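Scarecrow-like protein 3 (Arabidopsis thaliana, PDB 6KPB) probably acts as a transcription factor of the GRAS family in plant development, and binds zinc finger proteins of the IDD type, among them JACKDAW. Local coordinates at residues R137-F140 against P144-K147; L146-L151 against R445-G450; G329-F334 against S423-L428; L252-V257 against N336-L341; N65-G70 against A105-K110. All blocks are in the same frame, centred on the assembly; numbering follows the deposited sequence.

Contact 1. Residues R137-F140 against P144-K147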
# COMPACT_ATOMS: atom_id res chain seq x y z
N ARG A 137 4.93 15.25 -11.08
CA ARG A 137 5.78 15.56 -12.22
C ARG A 137 5.16 15.04 -13.52
O ARG A 137 5.22 15.71 -14.55
CB ARG A 137 7.18 14.96 -12.01
CG ARG A 137 8.28 15.58 -12.85
CD ARG A 137 8.41 14.90 -14.21
NE ARG A 137 9.12 13.62 -14.14
CZ ARG A 137 9.23 12.77 -15.15
NH1 ARG A 137 8.68 13.05 -16.33
NH2 ARG A 137 9.90 11.63 -14.99
N LEU A 138 4.56 13.84 -13.47
CA LEU A 138 3.94 13.28 -14.66
C LEU A 138 2.76 14.13 -15.12
O LEU A 138 2.61 14.38 -16.33
CB LEU A 138 3.48 11.84 -14.38
CG LEU A 138 4.59 10.80 -14.20
CD1 LEU A 138 4.01 9.47 -13.76
CD2 LEU A 138 5.38 10.64 -15.49
N PHE A 139 1.91 14.57 -14.19
CA PHE A 139 0.81 15.46 -14.56
C PHE A 139 1.34 16.73 -15.21
O PHE A 139 0.80 17.19 -16.23
CB PHE A 139 -0.03 15.79 -13.33
CG PHE A 139 -1.20 16.69 -13.61
CD1 PHE A 139 -2.23 16.28 -14.44
CD2 PHE A 139 -1.29 17.94 -13.02
CE1 PHE A 139 -3.31 17.10 -14.70
CE2 PHE A 139 -2.37 18.77 -13.27
CZ PHE A 139 -3.38 18.35 -14.11
N PHE A 140 2.41 17.30 -14.65
CA PHE A 140 3.00 18.51 -15.20
C PHE A 140 3.52 18.29 -16.62
O PHE A 140 3.48 19.21 -17.44
CB PHE A 140 4.13 18.99 -14.29
CG PHE A 140 4.91 20.15 -14.84
CD1 PHE A 140 4.45 21.45 -14.68
CD2 PHE A 140 6.11 19.95 -15.51
CE1 PHE A 140 5.17 22.52 -15.18
CE2 PHE A 140 6.83 21.01 -16.01
CZ PHE A 140 6.36 22.30 -15.85
N PRO A 144 -0.85 19.76 -20.42
CA PRO A 144 -0.45 21.17 -20.49
C PRO A 144 -1.16 22.08 -19.49
O PRO A 144 -1.02 23.30 -19.60
CB PRO A 144 -0.86 21.55 -21.92
CG PRO A 144 -2.11 20.75 -22.14
CD PRO A 144 -1.92 19.45 -21.39
N ILE A 145 -1.89 21.52 -18.53
CA ILE A 145 -2.71 22.33 -17.63
C ILE A 145 -1.83 23.27 -16.82
O ILE A 145 -2.05 24.49 -16.79
CB ILE A 145 -3.55 21.43 -16.72
CG1 ILE A 145 -4.40 20.45 -17.54
CG2 ILE A 145 -4.42 22.28 -15.80
CD1 ILE A 145 -5.32 21.11 -18.53
N LEU A 146 -0.82 22.72 -16.15
CA LEU A 146 -0.01 23.52 -15.23
C LEU A 146 0.88 24.50 -15.98
O LEU A 146 1.10 25.62 -15.52
CB LEU A 146 0.82 22.60 -14.34
CG LEU A 146 0.03 21.88 -13.24
CD1 LEU A 146 0.94 20.95 -12.45
CD2 LEU A 146 -0.62 22.90 -12.32
N LYS A 147 1.41 24.09 -17.14
CA LYS A 147 2.25 25.00 -17.92
C LYS A 147 1.46 26.23 -18.36
O LYS A 147 1.98 27.35 -18.31
CB LYS A 147 2.82 24.27 -19.14
CG LYS A 147 3.84 23.19 -18.82
CD LYS A 147 4.12 22.34 -20.06
CE LYS A 147 5.04 21.16 -19.75
NZ LYS A 147 6.48 21.52 -19.90

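Contact 2. Residues L146-L151 against R445-G450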
# COMPACT_ATOMS: atom_id res chain seq x y z
N LEU A 146 -0.82 22.72 -16.15
CA LEU A 146 -0.01 23.52 -15.23
C LEU A 146 0.88 24.50 -15.98
O LEU A 146 1.10 25.62 -15.52
CB LEU A 146 0.82 22.60 -14.34
CG LEU A 146 0.03 21.88 -13.24
CD1 LEU A 146 0.94 20.95 -12.45
CD2 LEU A 146 -0.62 22.90 -12.32
N LYS A 147 1.41 24.09 -17.14
CA LYS A 147 2.25 25.00 -17.92
C LYS A 147 1.46 26.23 -18.36
O LYS A 147 1.98 27.35 -18.31
CB LYS A 147 2.82 24.27 -19.14
CG LYS A 147 3.84 23.19 -18.82
CD LYS A 147 4.12 22.34 -20.06
CE LYS A 147 5.04 21.16 -19.75
NZ LYS A 147 6.48 21.52 -19.90
N VAL A 148 0.22 26.04 -18.79
CA VAL A 148 -0.62 27.18 -19.17
C VAL A 148 -0.94 28.03 -17.95
O VAL A 148 -0.83 29.26 -17.98
CB VAL A 148 -1.91 26.69 -19.86
CG1 VAL A 148 -2.89 27.84 -20.02
CG2 VAL A 148 -1.58 26.08 -21.21
N SER A 149 -1.33 27.38 -16.84
CA SER A 149 -1.60 28.10 -15.60
C SER A 149 -0.38 28.91 -15.16
O SER A 149 -0.49 30.10 -14.88
CB SER A 149 -2.04 27.12 -14.52
OG SER A 149 -2.24 27.78 -13.28
N TYR A 150 0.78 28.26 -15.10
CA TYR A 150 2.00 28.95 -14.66
C TYR A 150 2.31 30.13 -15.56
O TYR A 150 2.66 31.22 -15.08
CB TYR A 150 3.17 27.97 -14.63
CG TYR A 150 3.05 26.88 -13.59
CD1 TYR A 150 2.17 27.01 -12.52
CD2 TYR A 150 3.81 25.72 -13.67
CE1 TYR A 150 2.06 26.02 -11.56
CE2 TYR A 150 3.70 24.73 -12.73
CZ TYR A 150 2.82 24.88 -11.67
OH TYR A 150 2.72 23.88 -10.73
N LEU A 151 2.20 29.95 -16.88
CA LEU A 151 2.49 31.04 -17.81
C LEU A 151 1.55 32.21 -17.58
O LEU A 151 1.99 33.37 -17.50
CB LEU A 151 2.39 30.53 -19.25
CG LEU A 151 2.96 31.36 -20.41
CD1 LEU A 151 3.18 30.46 -21.62
CD2 LEU A 151 2.07 32.54 -20.78
N ARG A 445 -1.87 29.82 -25.98
CA ARG A 445 -2.36 29.07 -27.13
C ARG A 445 -1.20 28.48 -27.93
O ARG A 445 -1.27 27.33 -28.38
CB ARG A 445 -3.23 29.95 -28.02
CG ARG A 445 -4.53 30.41 -27.39
CD ARG A 445 -5.45 31.00 -28.45
NE ARG A 445 -6.16 32.19 -27.98
CZ ARG A 445 -7.41 32.19 -27.54
NH1 ARG A 445 -8.10 31.06 -27.50
NH2 ARG A 445 -7.97 33.32 -27.14
N ARG A 446 -0.13 29.26 -28.13
CA ARG A 446 1.05 28.75 -28.82
C ARG A 446 1.67 27.59 -28.06
O ARG A 446 2.20 26.65 -28.68
CB ARG A 446 2.08 29.87 -29.00
CG ARG A 446 1.75 30.84 -30.12
CD ARG A 446 2.57 32.11 -30.00
NE ARG A 446 2.41 32.97 -31.17
CZ ARG A 446 2.72 34.26 -31.20
NH1 ARG A 446 3.19 34.86 -30.11
NH2 ARG A 446 2.54 34.96 -32.31
N LEU A 447 1.63 27.63 -26.73
CA LEU A 447 2.08 26.49 -25.93
C LEU A 447 1.29 25.23 -26.29
O LEU A 447 1.86 24.14 -26.35
CB LEU A 447 1.93 26.81 -24.45
CG LEU A 447 2.91 26.18 -23.46
CD1 LEU A 447 4.28 26.81 -23.62
CD2 LEU A 447 2.40 26.37 -22.04
N LEU A 448 -0.01 25.37 -26.55
CA LEU A 448 -0.83 24.22 -26.92
C LEU A 448 -0.48 23.68 -28.30
O LEU A 448 -0.87 22.55 -28.62
CB LEU A 448 -2.31 24.58 -26.86
CG LEU A 448 -2.93 24.79 -25.48
CD1 LEU A 448 -4.35 25.30 -25.59
CD2 LEU A 448 -2.90 23.49 -24.71
N GLN A 449 0.23 24.45 -29.11
CA GLN A 449 0.74 23.95 -30.38
C GLN A 449 1.98 23.08 -30.21
O GLN A 449 2.60 22.70 -31.21
CB GLN A 449 1.06 25.12 -31.32
N GLY A 450 2.35 22.77 -28.97
CA GLY A 450 3.49 21.92 -28.70
C GLY A 450 3.21 20.46 -28.98
O GLY A 450 2.09 20.05 -29.31

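Contact 3. Residues G329-F334 against S423-L428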
# COMPACT_ATOMS: atom_id res chain seq x y z
N GLY A 329 -18.89 28.61 4.21
CA GLY A 329 -18.47 29.74 5.01
C GLY A 329 -16.98 29.72 5.27
O GLY A 329 -16.38 30.76 5.57
N ARG A 330 -16.37 28.54 5.16
CA ARG A 330 -14.92 28.44 5.33
C ARG A 330 -14.19 29.12 4.18
O ARG A 330 -13.14 29.74 4.38
CB ARG A 330 -14.51 26.97 5.44
CG ARG A 330 -15.29 26.19 6.48
CD ARG A 330 -14.83 24.74 6.58
NE ARG A 330 -13.48 24.61 7.12
CZ ARG A 330 -12.45 24.08 6.46
NH1 ARG A 330 -12.62 23.61 5.23
NH2 ARG A 330 -11.26 24.01 7.03
N THR A 331 -14.73 29.02 2.96
CA THR A 331 -14.12 29.69 1.82
C THR A 331 -14.19 31.20 1.96
O THR A 331 -13.22 31.91 1.65
CB THR A 331 -14.80 29.24 0.52
OG1 THR A 331 -14.58 27.84 0.33
CG2 THR A 331 -14.23 30.01 -0.66
N ASP A 332 -15.33 31.72 2.43
CA ASP A 332 -15.47 33.16 2.63
C ASP A 332 -14.42 33.68 3.60
O ASP A 332 -13.77 34.70 3.34
CB ASP A 332 -16.88 33.48 3.14
CG ASP A 332 -17.96 32.95 2.22
OD1 ASP A 332 -17.63 32.32 1.20
OD2 ASP A 332 -19.15 33.17 2.54
N SER A 333 -14.24 32.99 4.73
CA SER A 333 -13.28 33.44 5.73
C SER A 333 -11.86 33.43 5.17
O SER A 333 -11.07 34.34 5.47
CB SER A 333 -13.36 32.55 6.98
OG SER A 333 -12.52 31.42 6.86
N PHE A 334 -11.52 32.43 4.36
CA PHE A 334 -10.18 32.37 3.80
C PHE A 334 -9.97 33.47 2.77
O PHE A 334 -8.93 34.14 2.77
CB PHE A 334 -9.93 30.99 3.18
CG PHE A 334 -8.50 30.76 2.78
CD1 PHE A 334 -7.50 30.75 3.74
CD2 PHE A 334 -8.16 30.57 1.45
CE1 PHE A 334 -6.18 30.54 3.38
CE2 PHE A 334 -6.84 30.37 1.09
CZ PHE A 334 -5.85 30.35 2.05
N SER A 423 -16.34 33.18 -9.56
CA SER A 423 -16.29 34.62 -9.78
C SER A 423 -17.18 35.36 -8.80
O SER A 423 -16.74 36.32 -8.15
CB SER A 423 -16.68 34.95 -11.23
OG SER A 423 -15.73 34.42 -12.14
N GLN A 424 -18.44 34.94 -8.68
CA GLN A 424 -19.34 35.54 -7.70
C GLN A 424 -18.76 35.43 -6.29
O GLN A 424 -18.75 36.40 -5.53
CB GLN A 424 -20.71 34.87 -7.75
CG GLN A 424 -21.44 34.99 -9.08
CD GLN A 424 -22.86 34.47 -9.00
OE1 GLN A 424 -23.47 34.48 -7.93
NE2 GLN A 424 -23.39 34.01 -10.13
N ARG A 425 -18.28 34.24 -5.94
CA ARG A 425 -17.75 34.00 -4.60
C ARG A 425 -16.55 34.90 -4.32
O ARG A 425 -16.46 35.52 -3.25
CB ARG A 425 -17.37 32.53 -4.45
CG ARG A 425 -17.26 32.05 -3.02
CD ARG A 425 -16.90 30.57 -2.97
NE ARG A 425 -17.86 29.72 -3.66
CZ ARG A 425 -19.00 29.29 -3.12
NH1 ARG A 425 -19.81 28.51 -3.83
NH2 ARG A 425 -19.31 29.62 -1.88
N ILE A 426 -15.62 35.00 -5.27
CA ILE A 426 -14.43 35.81 -5.07
C ILE A 426 -14.77 37.30 -5.14
O ILE A 426 -14.24 38.10 -4.37
CB ILE A 426 -13.35 35.42 -6.10
CG1 ILE A 426 -12.82 34.01 -5.80
CG2 ILE A 426 -12.21 36.42 -6.11
CD1 ILE A 426 -11.87 33.48 -6.85
N ASP A 427 -15.66 37.68 -6.06
CA ASP A 427 -16.03 39.09 -6.18
C ASP A 427 -16.79 39.57 -4.95
O ASP A 427 -16.63 40.72 -4.53
CB ASP A 427 -16.85 39.31 -7.46
CG ASP A 427 -17.33 40.74 -7.60
OD1 ASP A 427 -18.36 41.09 -6.99
OD2 ASP A 427 -16.68 41.51 -8.33
N LEU A 428 -17.62 38.71 -4.37
CA LEU A 428 -18.31 39.07 -3.14
C LEU A 428 -17.36 39.22 -1.96
O LEU A 428 -17.68 39.93 -1.00
CB LEU A 428 -19.39 38.04 -2.80
CG LEU A 428 -20.74 38.20 -3.49
CD1 LEU A 428 -21.75 37.22 -2.93
CD2 LEU A 428 -21.24 39.63 -3.35

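Contact 4. Residues L252-V257 against N336-L341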
# COMPACT_ATOMS: atom_id res chain seq x y z
N LEU A 252 2.59 42.27 -2.77
CA LEU A 252 2.21 40.90 -2.47
C LEU A 252 1.39 40.30 -3.61
O LEU A 252 0.56 40.98 -4.22
CB LEU A 252 1.40 40.83 -1.17
CG LEU A 252 1.16 39.45 -0.57
CD1 LEU A 252 2.47 38.82 -0.13
CD2 LEU A 252 0.19 39.53 0.60
N ALA A 253 1.63 39.02 -3.89
CA ALA A 253 0.86 38.26 -4.86
C ALA A 253 0.57 36.89 -4.27
O ALA A 253 1.43 36.30 -3.61
CB ALA A 253 1.60 38.12 -6.19
N VAL A 254 -0.65 36.40 -4.49
CA VAL A 254 -1.10 35.12 -3.96
C VAL A 254 -1.46 34.21 -5.13
O VAL A 254 -2.20 34.61 -6.03
CB VAL A 254 -2.30 35.29 -3.01
CG1 VAL A 254 -2.85 33.94 -2.59
CG2 VAL A 254 -1.90 36.10 -1.79
N SER A 255 -0.92 32.99 -5.11
CA SER A 255 -1.17 31.99 -6.15
C SER A 255 -1.87 30.79 -5.52
O SER A 255 -1.32 30.14 -4.63
CB SER A 255 0.14 31.56 -6.82
OG SER A 255 -0.09 30.51 -7.74
N SER A 256 -3.07 30.50 -6.00
CA SER A 256 -3.89 29.40 -5.48
C SER A 256 -4.16 28.43 -6.62
O SER A 256 -5.10 28.61 -7.40
CB SER A 256 -5.19 29.94 -4.87
OG SER A 256 -5.95 28.89 -4.29
N VAL A 257 -3.34 27.39 -6.71
CA VAL A 257 -3.45 26.38 -7.77
C VAL A 257 -4.20 25.19 -7.18
O VAL A 257 -3.64 24.41 -6.40
CB VAL A 257 -2.08 25.98 -8.31
CG1 VAL A 257 -2.22 24.87 -9.34
CG2 VAL A 257 -1.39 27.19 -8.93
N ASN A 336 -11.57 36.31 2.63
CA ASN A 336 -11.50 37.56 3.38
C ASN A 336 -10.16 37.70 4.09
O ASN A 336 -9.61 38.80 4.19
CB ASN A 336 -12.66 37.65 4.37
CG ASN A 336 -12.51 38.82 5.33
OD1 ASN A 336 -12.85 39.95 4.99
ND2 ASN A 336 -12.02 38.54 6.53
N ALA A 337 -9.63 36.59 4.61
CA ALA A 337 -8.30 36.62 5.21
C ALA A 337 -7.25 37.00 4.18
O ALA A 337 -6.34 37.79 4.47
CB ALA A 337 -7.97 35.27 5.84
N ILE A 338 -7.35 36.45 2.96
CA ILE A 338 -6.47 36.87 1.88
C ILE A 338 -6.69 38.33 1.55
O ILE A 338 -5.73 39.09 1.33
CB ILE A 338 -6.67 35.97 0.65
CG1 ILE A 338 -6.30 34.52 0.97
CG2 ILE A 338 -5.85 36.48 -0.53
CD1 ILE A 338 -4.89 34.35 1.48
N TRP A 339 -7.95 38.77 1.52
CA TRP A 339 -8.25 40.16 1.21
C TRP A 339 -7.57 41.10 2.20
O TRP A 339 -7.01 42.13 1.80
CB TRP A 339 -9.76 40.38 1.21
CG TRP A 339 -10.18 41.75 0.75
CD1 TRP A 339 -10.50 42.12 -0.52
CD2 TRP A 339 -10.33 42.92 1.56
NE1 TRP A 339 -10.84 43.45 -0.55
CE2 TRP A 339 -10.74 43.97 0.71
CE3 TRP A 339 -10.15 43.19 2.92
CZ2 TRP A 339 -10.98 45.26 1.18
CZ3 TRP A 339 -10.39 44.48 3.38
CH2 TRP A 339 -10.80 45.49 2.51
N GLY A 340 -7.60 40.76 3.49
CA GLY A 340 -6.99 41.62 4.49
C GLY A 340 -5.49 41.76 4.32
O GLY A 340 -4.90 42.76 4.75
N LEU A 341 -4.84 40.78 3.69
CA LEU A 341 -3.41 40.88 3.42
C LEU A 341 -3.09 41.91 2.33
O LEU A 341 -1.92 42.19 2.10
CB LEU A 341 -2.85 39.52 3.01
CG LEU A 341 -2.88 38.43 4.09
CD1 LEU A 341 -2.00 37.26 3.70
CD2 LEU A 341 -2.47 39.00 5.44

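Contact 5. Residues N65-G70 against A105-K110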
# COMPACT_ATOMS: atom_id res chain seq x y z
N ASN A 65 -28.04 3.91 -8.21
CA ASN A 65 -29.42 3.92 -7.73
C ASN A 65 -29.62 2.91 -6.61
O ASN A 65 -30.25 3.21 -5.59
CB ASN A 65 -30.39 3.65 -8.88
CG ASN A 65 -30.81 4.91 -9.60
OD1 ASN A 65 -30.91 5.98 -8.99
ND2 ASN A 65 -31.08 4.80 -10.90
N HIS A 66 -29.07 1.70 -6.77
CA HIS A 66 -29.13 0.71 -5.70
C HIS A 66 -28.38 1.19 -4.46
O HIS A 66 -28.78 0.87 -3.34
CB HIS A 66 -28.57 -0.62 -6.19
CG HIS A 66 -29.42 -1.29 -7.23
ND1 HIS A 66 -28.95 -2.31 -8.03
CD2 HIS A 66 -30.70 -1.07 -7.60
CE1 HIS A 66 -29.91 -2.69 -8.85
NE2 HIS A 66 -30.99 -1.96 -8.61
N VAL A 67 -27.29 1.94 -4.65
CA VAL A 67 -26.60 2.54 -3.52
C VAL A 67 -27.53 3.50 -2.79
O VAL A 67 -27.66 3.45 -1.56
CB VAL A 67 -25.32 3.26 -3.99
CG1 VAL A 67 -24.64 3.97 -2.82
CG2 VAL A 67 -24.36 2.28 -4.65
N ALA A 68 -28.18 4.39 -3.53
CA ALA A 68 -29.10 5.35 -2.92
C ALA A 68 -30.27 4.64 -2.26
O ALA A 68 -30.68 4.99 -1.14
CB ALA A 68 -29.59 6.35 -3.97
N SER A 69 -30.83 3.63 -2.93
CA SER A 69 -31.89 2.83 -2.33
C SER A 69 -31.40 2.08 -1.10
O SER A 69 -32.19 1.75 -0.21
CB SER A 69 -32.47 1.85 -3.35
OG SER A 69 -33.35 2.50 -4.25
N GLY A 70 -30.10 1.80 -1.03
CA GLY A 70 -29.54 1.08 0.10
C GLY A 70 -29.62 -0.42 0.01
O GLY A 70 -29.31 -1.10 0.99
N ALA A 105 -18.15 1.13 -4.58
CA ALA A 105 -18.02 0.09 -3.57
C ALA A 105 -17.48 0.65 -2.26
O ALA A 105 -17.85 0.16 -1.18
CB ALA A 105 -17.11 -1.03 -4.09
N ASN A 106 -16.64 1.68 -2.32
CA ASN A 106 -16.16 2.31 -1.10
C ASN A 106 -17.28 3.05 -0.38
O ASN A 106 -17.34 3.06 0.85
CB ASN A 106 -15.01 3.27 -1.42
CG ASN A 106 -13.73 2.92 -0.67
OD1 ASN A 106 -12.97 2.05 -1.09
ND2 ASN A 106 -13.50 3.60 0.45
N ARG A 107 -18.20 3.66 -1.14
CA ARG A 107 -19.28 4.42 -0.52
C ARG A 107 -20.22 3.50 0.25
O ARG A 107 -20.57 3.78 1.40
CB ARG A 107 -20.05 5.20 -1.58
CG ARG A 107 -21.15 6.08 -1.01
CD ARG A 107 -21.89 6.85 -2.09
NE ARG A 107 -22.85 7.78 -1.51
CZ ARG A 107 -22.55 9.03 -1.15
NH1 ARG A 107 -21.32 9.49 -1.31
NH2 ARG A 107 -23.48 9.81 -0.62
N ILE A 108 -20.65 2.40 -0.37
CA ILE A 108 -21.53 1.47 0.33
C ILE A 108 -20.81 0.77 1.47
O ILE A 108 -21.46 0.29 2.41
CB ILE A 108 -22.12 0.42 -0.64
CG1 ILE A 108 -21.05 -0.57 -1.08
CG2 ILE A 108 -22.71 1.10 -1.84
CD1 ILE A 108 -21.44 -1.34 -2.31
N LEU A 109 -19.48 0.68 1.41
CA LEU A 109 -18.73 0.16 2.54
C LEU A 109 -18.84 1.10 3.74
O LEU A 109 -18.85 0.63 4.89
CB LEU A 109 -17.27 -0.04 2.16
CG LEU A 109 -16.42 -0.89 3.10
CD1 LEU A 109 -17.01 -2.29 3.21
CD2 LEU A 109 -14.98 -0.95 2.63
N LYS A 110 -18.95 2.40 3.50
CA LYS A 110 -19.11 3.36 4.59
C LYS A 110 -20.48 3.27 5.24
O LYS A 110 -20.67 3.81 6.33
CB LYS A 110 -18.87 4.78 4.09
CG LYS A 110 -17.43 5.09 3.71
CD LYS A 110 -17.23 6.58 3.48
CE LYS A 110 -15.77 6.93 3.32
NZ LYS A 110 -15.55 8.40 3.37

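Contact 1. Residues R137-F140 against P144-K147
Lys147 crosses the Phe140 ring, its CE above one face, and its path can be followed atom by atom. CB carries CG away from the carbonyl carbon (chi1 -68°), a turn that brings the chain back toward helix 129-142. CG comes 3.9 Å from Phe140 CE1. CD passes the same residue's carbonyl oxygen (Phe140 O, 4.1 Å), and CE reaches closer to it, 3.4 Å from Phe140 O, while standing above the ring plane, displaced toward its rim. A bend at chi4 (-89°) folds the end of the chain back, so that NZ comes 3.9 Å from Phe140 CE2. The two side chains cross at about a right angle. Leu146 fills the angle between two aromatic rings: its CB approaches Phe140 CD1 at 3.8 Å, and its CD1 lies 3.8 Å from Phe139 CD2. CG of Leu146 also touches the Phe139 ring, whose far end, CZ, is 4.0 Å from Ile145 CB. A serine in place of Phe140 would probably leave the methylene chain of Lys147 without the surface it rests on and open a gap beside Leu146 CB. Beyond the two segments, Phe139 and Ile145 both pack on Tyr475 of strand 472-482, and Phe139 also meets Leu396 of helix 387-406. Pro144 occupies the N-cap position of the second helix. With no hydrogen bond between the segments, the short turn folds helix 145-160 back against the end of helix 129-142, two consecutive helices of the GRAS domain packed through their side chains.

Contact 2. Residues L146-L151 against R445-G450
Leu447 pushes one methyl, CD2, against the backbone and side chains of helix 145-160, a helix-helix contact within the alpha/beta part of the GRAS domain. It joins the predicted VHIID and SAW regions, far apart in sequence. The Leu447 side chain is somewhat twisted, with chi1 at -149° rather than fully anti, and chi2 of 71° puts CD1 aside and leaves CD2 anti to CA, pointing at the neighbouring helix. That methyl lies 3.6 Å from Lys147 CB, close to where the lysine chain starts and turns away toward helix 129-142. The same methyl is 3.9 Å from Val148 N, so it touches the helix backbone itself. Val148 offers the branch that stands beside its own backbone N, CG2, and the two side chains slide past each other in opposite directions. Leu151, one turn further on, holds CG anti to its N (chi1 -165°) and meets Leu447 tip to tip. Next to this patch, Val148 also packs on Ala444 and on Ile458 of strand 456-461, and Leu151 on Gln443. The side-chain contacts are apolar and few, burying 196 Å² in all. Leu447 CD2 is their common point, with Val148 CG2 4.1 Å away and Leu151 CD1 4.2 Å away.

Contact 3. Residues G329-F334 against S423-L428
Thr331 and Arg425 meet by a methyl and a methylene, joining helix 330-340 to helix 419-428 where both lie on the central beta-sheet of the GRAS domain. The tight part is this single touch: Thr331 CG2 stands 3.6 Å from Arg425 CD. Threonine sets that methyl anti to its backbone N, with OG1 beside the N (chi1 -64°), and the arginine side chain crosses it at about a right angle. Thr331 is buried, and packs on Phe263 and Leu264 as well. On the sheet side of helix 419-428, Ile426 points away from the contact and lies on Met346 and Val348 of strand 345-351 and on Trp480 of strand 472-482.

The outer side is looser. Asp332, an exposed residue, brings OD1 only to within 4.2 Å of Arg425 CG. Its charge approaches the guanidinium at the edge, near the plane, but OD1 and Arg425 NH2 remain 4.4 Å apart, beyond a salt bridge, and any attraction is probably weak. The arginine chain bends at chi3 (-59°), and its NH1 takes the salt bridge instead with Glu417. Within the first segment, Ser333 OG donates to Arg330 O at 3.1 Å, tilted 29° from the carbonyl plane. Phe334 N reaches Arg330 O from the same face of that plane, so this oxygen accepts two bonds, the second at 3.1 Å from Phe334 N.

Contact 4. Residues L252-V257 against N336-L341
Leu252 carries CG anti to its backbone N (chi1 -169°), and a chi2 of 65° swings CD2 out toward helix 330-340, where it meets Leu341. Leu341 has the other setting, with CG beside its own N (chi1 -65°), and presents CB and its carbonyl oxygen to the strand. Leu252 CD2 lies 3.9 Å from Leu341 CB and 3.7 Å from Leu341 O, so a single methyl covers both the root of the side chain and a backbone atom. The two side chains cross at a slant. Two residues along the strand, Val254 holds CG2 anti to its carbonyl carbon, pointing it at Ile338. The branch that answers is the short one: Ile338 CG2 is 4.2 Å from Val254 CG2.

Strand 251-257 runs parallel to strands 166-171 and 345-351, within the Rossmann-like alpha/beta core expected of the GRAS clan, and helix 330-340 packs across one face of that sheet. Leu252 and Val254 point to this helix because alternate residues of a strand face the same side; between them, Ala253 packs on Met161. The backbone of Val254 is bonded to Val345 and Val347 in the next strand, which fixes the register of the strand that bears these side chains. Beyond the two segments, Leu341 packs on Val241 and Leu244 of helix 241-244, Leu252 on His168 and Ile170, and Ile338 on Met346.

Contact 5. Residues N65-G70 against A105-K110
Val67 faces Ile108 and Arg107 from the last turn of helix 49-69. Ahead of it in the sequence, Asn65 and His66 turn to other neighbours: Asn65 rests on Met361 of helix 360-381, and His66 packs on Ala75 of helix 72-85. Val67 itself carries the contact with both methyls. CG2 meets Ile108 CG2 at 3.5 Å, and CG1 lies 3.6 Å from the same isoleucine methyl, which therefore sits against the fork of the valine; the two side chains cross at about a right angle. Ile108 puts CG1 between its backbone N and carbonyl carbon (chi1 72°), leaving CG2 beside the N, aimed at the valine. The valine CG1 also reaches Arg107, 4.0 Å from its CD, and lies at the guanidinium edge, near its plane. The arginine chain is extended from CG to NE, and its NH1 donates to Ile405 O. Ser69 N bonds to Asn65 O at 2.8 Å within the last turn, and Gly70, with a positive phi of 85°, ends the helix. Both segments belong to the predicted leucine repeat I, in the helical cap of the GRAS domain. Around them, Ile108 and Ala105 rest on Leu79 of helix 72-85, Arg107 leans on Leu360 and Arg363 of helix 360-381, Leu115 of the second subunit packs on Ile108, and Leu119 of that subunit on Ala105 and Leu109.

In the fold
Contact 4 is the buried one, aliphatic groups between a sheet strand and the helix over it; the others are partly buried joints between helices. Contacts 1 and 2 share Leu146 and Lys147 on helix 145-160, contact 1 mostly aromatic and contact 2 aliphatic in its side chains, and Leu146 CD2 reaches Val257 of contact 4. Contacts 3 and 4 use opposite ends of helix 330-340, their centres about 12 Å apart: contact 3 adds charged groups at an exposed margin. Contact 5 stands apart in the helical cap, its centre about 40 Å from that of contact 2, on the other side of the chain's centre and beside the second subunit.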